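Local coordinates for protein alcohol dehydrogenase (Thermus sp., PDB 4CPD) that probably oxidises alcohols with NAD+ as a zinc-dependent medium-chain dehydrogenase, at residues 81-89 / 293-303; 179-190 / 309-317. All blocks are in the same frame, centred on the assembly; numbering follows the deposited sequence.

Contact 1: 81-89 / 293-303. With ZN (zinc ion), chain F; NAD (nicotinamide-adenine-dinucleotide), chain G.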
loop_
_atom_site.group_PDB
_atom_site.type_symbol
_atom_site.label_atom_id
_atom_site.label_comp_id
_atom_site.label_asym_id
_atom_site.label_seq_id
_atom_site.Cartn_x
_atom_site.Cartn_y
_atom_site.Cartn_z
ATOM N N VAL A 81 -25.594 22.743 4.173
ATOM C CA VAL A 81 -24.699 21.866 3.442
ATOM C C VAL A 81 -23.258 21.942 3.930
ATOM O O VAL A 81 -22.822 22.908 4.578
ATOM C CB VAL A 81 -24.681 22.158 1.932
ATOM C CG1 VAL A 81 -26.041 21.873 1.313
ATOM C CG2 VAL A 81 -24.208 23.593 1.665
ATOM N N VAL A 82 -22.542 20.878 3.602
ATOM C CA VAL A 82 -21.135 20.809 3.776
ATOM C C VAL A 82 -20.534 20.130 2.509
ATOM O O VAL A 82 -21.240 19.493 1.708
ATOM C CB VAL A 82 -20.830 20.063 5.052
ATOM C CG1 VAL A 82 -21.000 18.575 4.839
ATOM C CG2 VAL A 82 -19.406 20.348 5.509
ATOM N N GLY A 83 -19.244 20.304 2.282
ATOM C CA GLY A 83 -18.635 19.742 1.074
ATOM C C GLY A 83 -17.182 19.438 1.303
ATOM O O GLY A 83 -16.566 20.033 2.182
ATOM N N PRO A 84 -16.632 18.502 0.531
ATOM C CA PRO A 84 -15.196 18.237 0.531
ATOM C C PRO A 84 -14.359 19.474 0.208
ATOM O O PRO A 84 -14.766 20.313 -0.574
ATOM C CB PRO A 84 -15.027 17.236 -0.597
ATOM C CG PRO A 84 -16.334 16.545 -0.661
ATOM C CD PRO A 84 -17.339 17.622 -0.410
ATOM N N PHE A 85 -13.188 19.565 0.814
ATOM C CA PHE A 85 -12.271 20.632 0.533
ATOM C C PHE A 85 -11.701 20.600 -0.878
ATOM O O PHE A 85 -11.071 21.546 -1.303
ATOM C CB PHE A 85 -11.137 20.618 1.551
ATOM C CG PHE A 85 -10.153 19.492 1.388
ATOM C CD1 PHE A 85 -9.059 19.613 0.533
ATOM C CD2 PHE A 85 -10.266 18.347 2.160
ATOM C CE1 PHE A 85 -8.122 18.594 0.425
ATOM C CE2 PHE A 85 -9.336 17.323 2.041
ATOM C CZ PHE A 85 -8.262 17.451 1.178
ATOM N N HIS A 86 -11.895 19.517 -1.593
ATOM C CA HIS A 86 -11.382 19.428 -2.915
ATOM C C HIS A 86 -12.533 19.083 -3.846
ATOM O O HIS A 86 -13.427 18.370 -3.470
ATOM C CB HIS A 86 -10.266 18.382 -2.976
ATOM C CG HIS A 86 -10.738 16.986 -2.720
ATOM N ND1 HIS A 86 -10.913 16.484 -1.453
ATOM C CD2 HIS A 86 -11.066 15.983 -3.568
ATOM C CE1 HIS A 86 -11.317 15.229 -1.530
ATOM N NE2 HIS A 86 -11.433 14.904 -2.799
ATOM N N ILE A 87 -12.484 19.578 -5.077
ATOM C CA ILE A 87 -13.599 19.456 -5.991
ATOM C C ILE A 87 -13.320 18.403 -7.019
ATOM O O ILE A 87 -12.176 18.059 -7.259
ATOM C CB ILE A 87 -13.929 20.792 -6.698
ATOM C CG1 ILE A 87 -12.786 21.244 -7.615
ATOM C CG2 ILE A 87 -14.159 21.889 -5.678
ATOM C CD1 ILE A 87 -13.244 22.168 -8.736
ATOM N N ALA A 88 -14.393 17.927 -7.633
ATOM C CA ALA A 88 -14.357 16.796 -8.517
ATOM C C ALA A 88 -15.493 16.919 -9.496
ATOM O O ALA A 88 -16.521 17.482 -9.168
ATOM C CB ALA A 88 -14.469 15.500 -7.744
ATOM N N CYS A 89 -15.298 16.378 -10.689
ATOM C CA CYS A 89 -16.165 16.648 -11.804
ATOM C C CYS A 89 -17.214 15.569 -11.955
ATOM O O CYS A 89 -18.282 15.823 -12.496
ATOM C CB CYS A 89 -15.321 16.759 -13.097
ATOM S SG CYS A 89 -14.803 15.173 -13.838
ATOM N N ALA A 293 -6.475 13.145 0.652
ATOM C CA ALA A 293 -7.741 12.508 1.001
ATOM C C ALA A 293 -8.649 12.400 -0.147
ATOM O O ALA A 293 -8.617 13.230 -1.035
ATOM C CB ALA A 293 -8.424 13.310 2.065
ATOM N N ASN A 294 -9.486 11.382 -0.122
ATOM C CA ASN A 294 -10.516 11.178 -1.149
ATOM C C ASN A 294 -11.850 11.286 -0.426
ATOM O O ASN A 294 -12.647 10.343 -0.309
ATOM C CB ASN A 294 -10.334 9.826 -1.818
ATOM C CG ASN A 294 -11.375 9.548 -2.870
ATOM O OD1 ASN A 294 -11.991 10.457 -3.411
ATOM N ND2 ASN A 294 -11.582 8.287 -3.171
ATOM N N VAL A 295 -12.072 12.485 0.077
ATOM C CA VAL A 295 -13.179 12.775 0.972
ATOM C C VAL A 295 -14.529 12.286 0.487
ATOM O O VAL A 295 -15.312 11.758 1.277
ATOM C CB VAL A 295 -13.268 14.276 1.248
ATOM C CG1 VAL A 295 -14.475 14.581 2.119
ATOM C CG2 VAL A 295 -11.989 14.775 1.925
ATOM N N HIS A 296 -14.795 12.452 -0.794
ATOM C CA HIS A 296 -16.101 12.084 -1.354
ATOM C C HIS A 296 -16.449 10.629 -1.096
ATOM O O HIS A 296 -17.605 10.292 -0.942
ATOM C CB HIS A 296 -16.139 12.305 -2.855
ATOM C CG HIS A 296 -15.798 13.699 -3.270
ATOM N ND1 HIS A 296 -14.535 14.228 -3.117
ATOM C CD2 HIS A 296 -16.551 14.673 -3.837
ATOM C CE1 HIS A 296 -14.519 15.461 -3.577
ATOM N NE2 HIS A 296 -15.732 15.759 -4.009
ATOM N N LEU A 297 -15.432 9.764 -1.082
ATOM C CA LEU A 297 -15.660 8.360 -0.914
ATOM C C LEU A 297 -16.243 8.067 0.477
ATOM O O LEU A 297 -17.014 7.151 0.606
ATOM C CB LEU A 297 -14.351 7.583 -1.128
ATOM C CG LEU A 297 -14.534 6.054 -1.308
ATOM C CD1 LEU A 297 -15.337 5.759 -2.545
ATOM C CD2 LEU A 297 -13.188 5.338 -1.378
ATOM N N TYR A 298 -15.868 8.864 1.484
ATOM C CA TYR A 298 -16.172 8.600 2.877
ATOM C C TYR A 298 -17.205 9.521 3.495
ATOM O O TYR A 298 -17.761 9.216 4.528
ATOM C CB TYR A 298 -14.881 8.721 3.680
ATOM C CG TYR A 298 -13.795 7.820 3.135
ATOM C CD1 TYR A 298 -13.943 6.438 3.178
ATOM C CD2 TYR A 298 -12.635 8.342 2.571
ATOM C CE1 TYR A 298 -12.969 5.605 2.677
ATOM C CE2 TYR A 298 -11.660 7.515 2.059
ATOM C CZ TYR A 298 -11.840 6.156 2.115
ATOM O OH TYR A 298 -10.892 5.319 1.630
ATOM N N ILE A 299 -17.463 10.656 2.881
ATOM C CA ILE A 299 -18.234 11.708 3.538
ATOM C C ILE A 299 -19.627 11.266 3.988
ATOM O O ILE A 299 -20.077 11.688 5.018
ATOM C CB ILE A 299 -18.336 12.959 2.646
ATOM C CG1 ILE A 299 -18.821 14.148 3.454
ATOM C CG2 ILE A 299 -19.274 12.714 1.467
ATOM C CD1 ILE A 299 -18.638 15.452 2.723
ATOM N N ASP A 300 -20.297 10.395 3.243
ATOM C CA ASP A 300 -21.663 9.990 3.611
ATOM C C ASP A 300 -21.656 9.194 4.913
ATOM O O ASP A 300 -22.501 9.426 5.782
ATOM C CB ASP A 300 -22.345 9.227 2.474
ATOM C CG ASP A 300 -22.567 10.111 1.235
ATOM O OD1 ASP A 300 -23.240 11.148 1.360
ATOM O OD2 ASP A 300 -22.024 9.823 0.138
ATOM N N ALA A 301 -20.675 8.300 5.059
ATOM C CA ALA A 301 -20.547 7.500 6.267
ATOM C C ALA A 301 -20.150 8.359 7.429
ATOM O O ALA A 301 -20.613 8.151 8.535
ATOM C CB ALA A 301 -19.531 6.407 6.083
ATOM N N VAL A 302 -19.279 9.328 7.187
ATOM C CA VAL A 302 -18.811 10.192 8.274
ATOM C C VAL A 302 -19.985 11.000 8.827
ATOM O O VAL A 302 -20.227 11.026 10.013
ATOM C CB VAL A 302 -17.663 11.098 7.797
ATOM C CG1 VAL A 302 -17.362 12.183 8.815
ATOM C CG2 VAL A 302 -16.426 10.250 7.551
ATOM N N LEU A 303 -20.737 11.616 7.938
ATOM C CA LEU A 303 -21.961 12.313 8.328
ATOM C C LEU A 303 -22.934 11.429 9.162
ATOM O O LEU A 303 -23.465 11.861 10.186
ATOM C CB LEU A 303 -22.695 12.853 7.091
ATOM C CG LEU A 303 -22.007 14.021 6.386
ATOM C CD1 LEU A 303 -22.715 14.454 5.103
ATOM C CD2 LEU A 303 -21.892 15.210 7.312
HETATM ZN ZN ZN F . -13.244 14.260 -12.402
HETATM P PA NAD G . -0.886 20.805 12.603
HETATM O O1A NAD G . -1.856 21.725 13.348
HETATM O O2A NAD G . 0.431 21.373 12.083
HETATM O O5B NAD G . -0.539 19.455 13.427
HETATM C C5B NAD G . 0.753 18.854 13.340
HETATM C C4B NAD G . 1.088 18.152 14.652
HETATM O O4B NAD G . 2.221 17.293 14.471
HETATM C C3B NAD G . 1.441 19.164 15.749
HETATM O O3B NAD G . 0.838 18.853 17.015
HETATM C C2B NAD G . 2.933 19.045 15.877
HETATM O O2B NAD G . 3.383 19.359 17.198
HETATM C C1B NAD G . 3.143 17.588 15.517
HETATM N N9A NAD G . 4.523 17.373 15.081
HETATM C C8A NAD G . 5.211 18.183 14.251
HETATM N N7A NAD G . 6.457 17.682 14.078
HETATM C C5A NAD G . 6.562 16.541 14.798
HETATM C C6A NAD G . 7.598 15.518 15.041
HETATM N N6A NAD G . 8.792 15.657 14.444
HETATM N N1A NAD G . 7.325 14.469 15.862
HETATM C C2A NAD G . 6.123 14.338 16.455
HETATM N N3A NAD G . 5.128 15.240 16.274
HETATM C C4A NAD G . 5.281 16.338 15.471
HETATM O O3 NAD G . -1.626 20.179 11.303
HETATM P PN NAD G . -3.042 19.395 11.210
HETATM O O1N NAD G . -4.075 20.489 11.022
HETATM O O2N NAD G . -3.152 18.295 12.272
HETATM O O5D NAD G . -2.832 18.590 9.824
HETATM C C5D NAD G . -2.058 17.375 9.882
HETATM C C4D NAD G . -1.212 17.076 8.647
HETATM O O4D NAD G . -2.046 16.416 7.685
HETATM C C3D NAD G . -0.636 18.313 7.957
HETATM O O3D NAD G . 0.633 17.961 7.379
HETATM C C2D NAD G . -1.693 18.658 6.904
HETATM O O2D NAD G . -1.237 19.466 5.789
HETATM C C1D NAD G . -2.129 17.246 6.505
HETATM N N1N NAD G . -3.459 17.176 5.879
HETATM C C2N NAD G . -3.534 16.339 4.840
HETATM C C3N NAD G . -4.711 16.149 4.133
HETATM C C7N NAD G . -4.652 15.165 3.000
HETATM O O7N NAD G . -5.400 15.254 2.039
HETATM N N7N NAD G . -3.754 14.165 3.099
HETATM C C4N NAD G . -5.863 16.852 4.525
HETATM C C5N NAD G . -5.777 17.727 5.614
HETATM C C6N NAD G . -4.551 17.876 6.285
#

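Contact 2: 179-190 / 309-317. With NAD (nicotinamide-adenine-dinucleotide), chain G.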
loop_
_atom_site.group_PDB
_atom_site.type_symbol
_atom_site.label_atom_id
_atom_site.label_comp_id
_atom_site.label_asym_id
_atom_site.label_seq_id
_atom_site.Cartn_x
_atom_site.Cartn_y
_atom_site.Cartn_z
ATOM N N PRO A 179 -4.936 18.391 14.982
ATOM C CA PRO A 179 -6.353 18.143 14.655
ATOM C C PRO A 179 -6.616 16.829 13.899
ATOM O O PRO A 179 -7.543 16.100 14.238
ATOM C CB PRO A 179 -6.732 19.353 13.790
ATOM C CG PRO A 179 -5.833 20.443 14.273
ATOM C CD PRO A 179 -4.560 19.797 14.754
ATOM N N VAL A 180 -5.804 16.538 12.890
ATOM C CA VAL A 180 -6.015 15.333 12.074
ATOM C C VAL A 180 -5.755 14.101 12.901
ATOM O O VAL A 180 -6.574 13.203 12.911
ATOM C CB VAL A 180 -5.138 15.340 10.813
ATOM C CG1 VAL A 180 -5.179 13.994 10.103
ATOM C CG2 VAL A 180 -5.601 16.459 9.866
ATOM N N GLY A 181 -4.633 14.099 13.615
ATOM C CA GLY A 181 -4.309 13.010 14.524
ATOM C C GLY A 181 -5.382 12.741 15.564
ATOM O O GLY A 181 -5.678 11.583 15.905
ATOM N N LEU A 182 -5.967 13.822 16.065
ATOM C CA LEU A 182 -7.003 13.715 17.085
ATOM C C LEU A 182 -8.268 13.135 16.497
ATOM O O LEU A 182 -8.935 12.360 17.166
ATOM C CB LEU A 182 -7.268 15.065 17.742
ATOM C CG LEU A 182 -6.047 15.582 18.530
ATOM C CD1 LEU A 182 -6.221 17.060 18.880
ATOM C CD2 LEU A 182 -5.799 14.769 19.790
ATOM N N MET A 183 -8.594 13.477 15.251
ATOM C CA MET A 183 -9.722 12.821 14.573
ATOM C C MET A 183 -9.440 11.307 14.459
ATOM O O MET A 183 -10.313 10.450 14.720
ATOM C CB MET A 183 -9.956 13.379 13.180
ATOM C CG MET A 183 -10.242 14.866 13.096
ATOM S SD MET A 183 -11.841 15.396 13.743
ATOM C CE MET A 183 -11.294 16.039 15.324
ATOM N N ALA A 184 -8.214 10.982 14.074
ATOM C CA ALA A 184 -7.840 9.600 13.879
ATOM C C ALA A 184 -8.001 8.820 15.162
ATOM O O ALA A 184 -8.562 7.716 15.165
ATOM C CB ALA A 184 -6.398 9.502 13.390
ATOM N N ILE A 185 -7.503 9.385 16.257
ATOM C CA ILE A 185 -7.640 8.731 17.554
ATOM C C ILE A 185 -9.097 8.405 17.882
ATOM O O ILE A 185 -9.438 7.264 18.162
ATOM C CB ILE A 185 -7.040 9.572 18.668
ATOM C CG1 ILE A 185 -5.535 9.585 18.531
ATOM C CG2 ILE A 185 -7.376 8.981 20.013
ATOM C CD1 ILE A 185 -4.872 10.703 19.312
ATOM N N GLU A 186 -9.957 9.403 17.826
ATOM C CA GLU A 186 -11.371 9.193 18.127
ATOM C C GLU A 186 -11.946 8.115 17.228
ATOM O O GLU A 186 -12.613 7.234 17.709
ATOM C CB GLU A 186 -12.156 10.491 17.954
ATOM C CG GLU A 186 -13.509 10.519 18.651
ATOM C CD GLU A 186 -14.243 11.858 18.506
ATOM O OE1 GLU A 186 -13.645 12.872 18.095
ATOM O OE2 GLU A 186 -15.434 11.907 18.833
ATOM N N VAL A 187 -11.695 8.203 15.921
ATOM C CA VAL A 187 -12.260 7.257 14.953
ATOM C C VAL A 187 -11.764 5.867 15.285
ATOM O O VAL A 187 -12.549 4.909 15.339
ATOM C CB VAL A 187 -11.835 7.570 13.509
ATOM C CG1 VAL A 187 -12.242 6.435 12.570
ATOM C CG2 VAL A 187 -12.429 8.885 13.037
ATOM N N ALA A 188 -10.459 5.749 15.508
ATOM C CA ALA A 188 -9.884 4.438 15.770
ATOM C C ALA A 188 -10.631 3.764 16.923
ATOM O O ALA A 188 -11.011 2.590 16.850
ATOM C CB ALA A 188 -8.410 4.551 16.074
ATOM N N GLN A 189 -10.877 4.536 17.969
ATOM C CA GLN A 189 -11.729 4.098 19.098
ATOM C C GLN A 189 -13.051 3.500 18.659
ATOM O O GLN A 189 -13.328 2.359 18.902
ATOM C CB GLN A 189 -12.046 5.270 20.012
ATOM C CG GLN A 189 -12.475 4.842 21.391
ATOM C CD GLN A 189 -11.285 4.396 22.210
ATOM O OE1 GLN A 189 -10.178 4.870 21.998
ATOM N NE2 GLN A 189 -11.506 3.480 23.148
ATOM N N VAL A 190 -13.835 4.261 17.943
ATOM C CA VAL A 190 -15.146 3.801 17.513
ATOM C C VAL A 190 -15.093 2.626 16.492
ATOM O O VAL A 190 -16.070 1.890 16.347
ATOM C CB VAL A 190 -15.910 5.023 16.974
ATOM C CG1 VAL A 190 -17.207 4.637 16.271
ATOM C CG2 VAL A 190 -16.132 5.998 18.123
ATOM N N GLY A 309 -24.042 10.998 16.818
ATOM C CA GLY A 309 -23.294 11.257 18.039
ATOM C C GLY A 309 -22.093 10.390 18.323
ATOM O O GLY A 309 -21.341 10.681 19.257
ATOM N N ARG A 310 -21.840 9.386 17.496
ATOM C CA ARG A 310 -20.676 8.501 17.700
ATOM C C ARG A 310 -19.353 9.229 17.645
ATOM O O ARG A 310 -18.390 8.821 18.283
ATOM C CB ARG A 310 -20.653 7.348 16.691
ATOM C CG ARG A 310 -21.981 6.586 16.586
ATOM C CD ARG A 310 -22.319 5.754 17.813
ATOM N NE ARG A 310 -21.643 4.473 17.710
ATOM C CZ ARG A 310 -20.583 4.104 18.422
ATOM N NH1 ARG A 310 -20.058 4.888 19.362
ATOM N NH2 ARG A 310 -20.049 2.918 18.198
ATOM N N LEU A 311 -19.308 10.322 16.902
ATOM C CA LEU A 311 -18.131 11.184 16.848
ATOM C C LEU A 311 -18.477 12.632 17.153
ATOM O O LEU A 311 -19.501 13.190 16.704
ATOM C CB LEU A 311 -17.496 11.084 15.462
ATOM C CG LEU A 311 -16.899 9.726 15.099
ATOM C CD1 LEU A 311 -16.550 9.659 13.626
ATOM C CD2 LEU A 311 -15.675 9.476 15.949
ATOM N N GLN A 312 -17.573 13.266 17.880
ATOM C CA GLN A 312 -17.783 14.624 18.364
ATOM C C GLN A 312 -16.550 15.464 18.126
ATOM O O GLN A 312 -15.915 15.926 19.059
ATOM C CB GLN A 312 -18.124 14.572 19.846
ATOM C CG GLN A 312 -19.100 13.456 20.151
ATOM C CD GLN A 312 -19.682 13.575 21.529
ATOM O OE1 GLN A 312 -18.966 13.862 22.495
ATOM N NE2 GLN A 312 -20.994 13.348 21.639
ATOM N N PRO A 313 -16.217 15.672 16.859
ATOM C CA PRO A 313 -14.982 16.375 16.548
ATOM C C PRO A 313 -14.925 17.805 17.038
ATOM O O PRO A 313 -13.845 18.281 17.335
ATOM C CB PRO A 313 -14.970 16.386 15.015
ATOM C CG PRO A 313 -16.416 16.262 14.606
ATOM C CD PRO A 313 -17.020 15.364 15.652
ATOM N N GLU A 314 -16.065 18.493 17.104
ATOM C CA GLU A 314 -16.093 19.905 17.564
ATOM C C GLU A 314 -15.468 20.127 18.956
ATOM O O GLU A 314 -15.040 21.236 19.268
ATOM C CB GLU A 314 -17.515 20.514 17.535
ATOM C CG GLU A 314 -18.431 20.095 18.680
ATOM C CD GLU A 314 -19.007 18.712 18.491
ATOM O OE1 GLU A 314 -18.567 17.969 17.560
ATOM O OE2 GLU A 314 -19.914 18.372 19.275
ATOM N N ARG A 315 -15.382 19.083 19.771
ATOM C CA ARG A 315 -14.722 19.217 21.055
ATOM C C ARG A 315 -13.289 19.759 20.950
ATOM O O ARG A 315 -12.746 20.273 21.913
ATOM C CB ARG A 315 -14.680 17.881 21.805
ATOM C CG ARG A 315 -15.975 17.108 21.845
ATOM C CD ARG A 315 -15.994 16.157 23.025
ATOM N NE ARG A 315 -16.442 16.879 24.221
ATOM C CZ ARG A 315 -17.614 16.717 24.840
ATOM N NH1 ARG A 315 -18.500 15.815 24.420
ATOM N NH2 ARG A 315 -17.901 17.464 25.904
ATOM N N ILE A 316 -12.641 19.628 19.814
ATOM C CA ILE A 316 -11.258 20.100 19.740
ATOM C C ILE A 316 -11.160 21.584 19.410
ATOM O O ILE A 316 -10.081 22.157 19.461
ATOM C CB ILE A 316 -10.387 19.292 18.759
ATOM C CG1 ILE A 316 -10.719 19.639 17.316
ATOM C CG2 ILE A 316 -10.562 17.799 19.010
ATOM C CD1 ILE A 316 -9.511 19.488 16.419
ATOM N N VAL A 317 -12.281 22.212 19.095
ATOM C CA VAL A 317 -12.279 23.646 18.800
ATOM C C VAL A 317 -11.903 24.440 20.063
ATOM O O VAL A 317 -12.638 24.424 21.054
ATOM C CB VAL A 317 -13.642 24.139 18.278
ATOM C CG1 VAL A 317 -13.572 25.631 17.996
ATOM C CG2 VAL A 317 -14.010 23.383 17.024
HETATM P PA NAD G . -0.886 20.805 12.603
HETATM O O1A NAD G . -1.856 21.725 13.348
HETATM O O2A NAD G . 0.431 21.373 12.083
HETATM O O5B NAD G . -0.539 19.455 13.427
HETATM C C5B NAD G . 0.753 18.854 13.340
HETATM C C4B NAD G . 1.088 18.152 14.652
HETATM O O4B NAD G . 2.221 17.293 14.471
HETATM C C3B NAD G . 1.441 19.164 15.749
HETATM O O3B NAD G . 0.838 18.853 17.015
HETATM C C2B NAD G . 2.933 19.045 15.877
HETATM O O2B NAD G . 3.383 19.359 17.198
HETATM C C1B NAD G . 3.143 17.588 15.517
HETATM N N9A NAD G . 4.523 17.373 15.081
HETATM C C8A NAD G . 5.211 18.183 14.251
HETATM N N7A NAD G . 6.457 17.682 14.078
HETATM C C5A NAD G . 6.562 16.541 14.798
HETATM C C6A NAD G . 7.598 15.518 15.041
HETATM N N6A NAD G . 8.792 15.657 14.444
HETATM N N1A NAD G . 7.325 14.469 15.862
HETATM C C2A NAD G . 6.123 14.338 16.455
HETATM N N3A NAD G . 5.128 15.240 16.274
HETATM C C4A NAD G . 5.281 16.338 15.471
HETATM O O3 NAD G . -1.626 20.179 11.303
HETATM P PN NAD G . -3.042 19.395 11.210
HETATM O O1N NAD G . -4.075 20.489 11.022
HETATM O O2N NAD G . -3.152 18.295 12.272
HETATM O O5D NAD G . -2.832 18.590 9.824
HETATM C C5D NAD G . -2.058 17.375 9.882
HETATM C C4D NAD G . -1.212 17.076 8.647
HETATM O O4D NAD G . -2.046 16.416 7.685
HETATM C C3D NAD G . -0.636 18.313 7.957
HETATM O O3D NAD G . 0.633 17.961 7.379
HETATM C C2D NAD G . -1.693 18.658 6.904
HETATM O O2D NAD G . -1.237 19.466 5.789
HETATM C C1D NAD G . -2.129 17.246 6.505
HETATM N N1N NAD G . -3.459 17.176 5.879
HETATM C C2N NAD G . -3.534 16.339 4.840
HETATM C C3N NAD G . -4.711 16.149 4.133
HETATM C C7N NAD G . -4.652 15.165 3.000
HETATM O O7N NAD G . -5.400 15.254 2.039
HETATM N N7N NAD G . -3.754 14.165 3.099
HETATM C C4N NAD G . -5.863 16.852 4.525
HETATM C C5N NAD G . -5.777 17.727 5.614
HETATM C C6N NAD G . -4.551 17.876 6.285
#

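Contact 1: 81-89 / 293-303
Pro-84 points its CG at the face of the His-296 imidazole. This atom stands 3.5 Å from the ring centroid and 11° off the normal, a CH-pi contact. The proline and the histidine cross at about a right angle. The same imidazole meets a second ring. Its edge is turned toward the face of His-86 in an offset edge-to-face pair, with centroids 4.6 Å apart and planes at 70°. His-296 is therefore held on one face by Pro-84 and at its edge by His-86.

His-86 also reaches the backbone of Val-295. Its CE1 lies 3.3 Å from Val-295 N, which sits in the plane of the ring at its edge. His-86 has CG set between the backbone N and the carbonyl carbon (chi1 66°), which puts its ND1 over the centre of one face of the Phe-85 ring. Val-295 splits its two methyls: CG1 packs on Pro-84 CB, and CG2 comes within 3.7 Å of Phe-85 CE2. Ile-299 CD1 reaches the proline at CD, 4.0 Å away. Val-82 CG1 extends the apolar row to Leu-303 CD2.

Two sites border this buried packing. Ala-293 N donates a nearly straight 2.7 Å hydrogen bond to NAD O7N, the carboxamide oxygen, and the Phe-85 ring has that oxygen near its edge. Cys-89 SG belongs to a four-cysteine zinc site with Cys-92, Cys-95 and Cys-103.

His-296 also meets the ring of Tyr-100, and Asn-294 ND2 bonds to His-98 O. The packing is interdomain. Strand 80-82 belongs to the mixed sheet of the GroES-like catalytic part, and helix 295-307 follows strand 286-290 of the Rossmann sheet. Helices 131-134 and 153-163 and strand 136-137 flank the join.

Contact 2: 179-190 / 309-317
The Rossmann-type nucleotide-binding fold supplies helix 179-190, which follows the glycine-rich turn and here packs against the loop 309-317. Val-180 N, in the first turn, donates to NAD O2N on the nicotinamide-side phosphate. The helix start thus meets the pyrophosphate, and one flank of the helix meets the loop.

Near the NAD end, Ile-316 CD1 rests 3.8 Å from Pro-179 CB. Its CG2 faces Leu-182 more loosely. In Met-183 the bend at chi2 brings SD to 3.5 Å from Pro-313 CB, and chi3 then turns CE toward the proline and Ile-316. Met-183 and Pro-313 cross at about a right angle. Leu-311 and Glu-186 slide past each other in opposite directions. The CD2 methyl of the leucine lies 3.6 Å from Glu-186 CG. Helix 295-307 backs Leu-311 and Pro-313, and helix 153-163 covers Met-183 and Val-187.

The polar tie runs through Glu-186, extended beyond CG. Gln-312 N meets Glu-186 OE2 at 2.7 Å on the syn side, 25° out of the carboxylate plane, with an N-H...O angle of 167°. Replacing the glutamate by an alanine would probably leave Gln-312 N without its acceptor and open a gap beside Leu-311 CD2. Farther along, Val-190 CG1 sits over one face of the Arg-310 guanidinium, offset toward its rim and 3.8 Å from Arg-310 NH2.

Contacts 1 and 2 meet two different parts of one NAD molecule. Contact 1 holds the nicotinamide end and contact 2 the pyrophosphate. Their centres are about 17 Å apart, and their nearest atoms about 5 Å, so they do not touch directly. Helix 295-307 contributes to contact 1, and the loop 309-317 of contact 2 follows it. The segments alternate along the chain. The other zinc, bound by Cys-38, His-59 and Asp-152, lies about 5 Å from the Phe-85 side chain of contact 1 but about 9 Å from that of Pro-179 in contact 2.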